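Local structure of glycine betaine/carnitine/choline ABC transporter (Staphylococcus aureus subsp. aureus Mu50, 3O66) at residues T132-A137 and D212-F217. The protein is probably the extracellular substrate-binding component of an ABC importer, capturing compatible solutes such as glycine betaine, carnitine or choline for uptake. Numbering follows the deposited sequence.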
# COMPACT_ATOMS: atom_id res chain seq x y z
N THR A 132 19.67 -4.13 -3.63
CA THR A 132 18.72 -5.18 -3.97
C THR A 132 18.77 -6.28 -2.93
O THR A 132 19.70 -6.37 -2.12
CB THR A 132 19.03 -5.82 -5.36
OG1 THR A 132 20.21 -6.64 -5.27
CG2 THR A 132 19.17 -4.74 -6.47
N VAL A 133 17.75 -7.13 -2.95
CA VAL A 133 17.71 -8.27 -2.03
C VAL A 133 18.88 -9.21 -2.34
O VAL A 133 19.54 -9.73 -1.42
CB VAL A 133 16.36 -8.99 -2.12
CG1 VAL A 133 16.39 -10.27 -1.31
CG2 VAL A 133 15.23 -8.05 -1.62
N SER A 134 19.17 -9.41 -3.63
CA SER A 134 20.35 -10.21 -3.99
C SER A 134 21.68 -9.67 -3.39
O SER A 134 22.57 -10.44 -3.10
CB SER A 134 20.45 -10.39 -5.52
OG SER A 134 19.38 -11.20 -6.01
N ASP A 135 21.81 -8.36 -3.19
CA ASP A 135 23.03 -7.79 -2.58
C ASP A 135 23.32 -8.38 -1.18
O ASP A 135 24.46 -8.36 -0.70
CB ASP A 135 22.96 -6.27 -2.52
CG ASP A 135 23.04 -5.63 -3.89
OD1 ASP A 135 23.62 -6.23 -4.81
OD2 ASP A 135 22.51 -4.51 -4.04
N LEU A 136 22.30 -8.94 -0.54
CA LEU A 136 22.49 -9.60 0.75
C LEU A 136 23.25 -10.93 0.67
O LEU A 136 23.79 -11.38 1.69
CB LEU A 136 21.14 -9.85 1.42
CG LEU A 136 20.32 -8.63 1.82
CD1 LEU A 136 18.90 -9.04 2.19
CD2 LEU A 136 20.98 -7.88 2.97
N ALA A 137 23.28 -11.56 -0.51
CA ALA A 137 23.76 -12.94 -0.66
C ALA A 137 25.09 -13.23 0.05
O ALA A 137 25.19 -14.22 0.78
CB ALA A 137 23.86 -13.35 -2.11
N ASP A 212 13.29 -5.86 -4.70
CA ASP A 212 13.02 -7.31 -4.89
C ASP A 212 13.34 -7.64 -6.37
O ASP A 212 12.45 -7.73 -7.23
CB ASP A 212 11.55 -7.56 -4.52
CG ASP A 212 11.08 -9.01 -4.73
OD1 ASP A 212 11.87 -9.99 -4.85
OD2 ASP A 212 9.83 -9.15 -4.75
N ASP A 213 14.63 -7.81 -6.64
CA ASP A 213 15.12 -7.94 -8.02
C ASP A 213 14.67 -9.22 -8.72
O ASP A 213 14.64 -9.26 -9.95
CB ASP A 213 16.65 -7.86 -8.04
CG ASP A 213 17.31 -8.89 -7.12
OD1 ASP A 213 17.35 -8.64 -5.89
OD2 ASP A 213 17.75 -9.95 -7.62
N LYS A 214 14.32 -10.25 -7.95
CA LYS A 214 13.81 -11.50 -8.53
C LYS A 214 12.27 -11.60 -8.55
O LYS A 214 11.72 -12.61 -8.99
CB LYS A 214 14.42 -12.72 -7.81
CG LYS A 214 15.91 -12.90 -8.10
CD LYS A 214 16.42 -14.21 -7.55
CE LYS A 214 17.84 -14.47 -8.03
NZ LYS A 214 17.91 -15.87 -8.59
N GLN A 215 11.59 -10.54 -8.10
CA GLN A 215 10.11 -10.51 -8.01
C GLN A 215 9.55 -11.74 -7.30
O GLN A 215 8.62 -12.41 -7.80
CB GLN A 215 9.45 -10.35 -9.40
CG GLN A 215 9.90 -9.12 -10.16
CD GLN A 215 9.32 -9.03 -11.58
OE1 GLN A 215 9.04 -10.05 -12.24
NE2 GLN A 215 9.16 -7.80 -12.05
N PHE A 216 10.14 -12.07 -6.16
CA PHE A 216 9.64 -13.12 -5.31
C PHE A 216 8.24 -12.76 -4.84
O PHE A 216 7.39 -13.63 -4.74
CB PHE A 216 10.56 -13.34 -4.10
CG PHE A 216 10.01 -14.32 -3.10
CD1 PHE A 216 9.99 -15.68 -3.38
CD2 PHE A 216 9.50 -13.87 -1.90
CE1 PHE A 216 9.46 -16.60 -2.46
CE2 PHE A 216 8.98 -14.77 -0.97
CZ PHE A 216 8.96 -16.15 -1.25
N PHE A 217 8.01 -11.47 -4.54
CA PHE A 217 6.68 -11.00 -4.19
C PHE A 217 5.93 -10.46 -5.38
O PHE A 217 6.53 -9.83 -6.28
CB PHE A 217 6.73 -9.91 -3.13
CG PHE A 217 7.41 -10.32 -1.84
CD1 PHE A 217 6.80 -11.24 -0.97
CD2 PHE A 217 8.62 -9.74 -1.46
CE1 PHE A 217 7.42 -11.60 0.25
CE2 PHE A 217 9.26 -10.10 -0.25
CZ PHE A 217 8.65 -11.03 0.60
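The carboxylate of Asp213 is the flat group that meets Ser134, and it does so along the syn sides of both its oxygens. Ser134 N donates to Asp213 OD1 at 3.0 Å in a nearly straight bond (168° at the hydrogen), while Ser134 OG gives a hydrogen bond of 2.6 Å to Asp213 OD2. Both donors stand somewhat out of the carboxylate plane, by about 20° for the amide. Among the aromatic rings, Phe216 CD2 lies 3.7 Å above the Phe217 ring, over its centre, and Phe217 CZ lies at the edge of the Phe216 ring, in its plane. One residue, Ser134, thus grips both oxygens of Asp213, which should fix the rotation of the carboxylate. Asp213 CG sits between its own backbone N and carbonyl carbon (chi1 55°), and this torsion carries the group across to Ser134, whose amide would probably stabilise its negative charge. Thr132 crosses the Asp213 side chain at about a right angle, with Thr132 CB 3.3 Å from Asp213 OD1. Beside it, Val133 CG2 rests 4.0 Å from Asp212 CA.

Each loop is also braced internally. Thr132 OG1 accepts from Asp135 N in an ST motif, and Asp135 OD2 accepts in turn from Thr132 N. In the other loop, a type I turn from Asp212 to Gln215 presents Asp213; Asp212 OD1, which also hydrogen-bonds Tyr166 OH, takes Phe216 N, and OD2 takes Phe217 N.

The contact lies at the surface; its centre is about 19 Å from the centre of the chain. It ties the loop between helix 122-128 and strand 144-148 to the one between strands 208-209 and 222-227. Tyr166 of helix 159-166 touches Val133, Ser134, Asp213 and Phe216, whereas Val133 and Phe217 both reach Phe118 of strand 116-120.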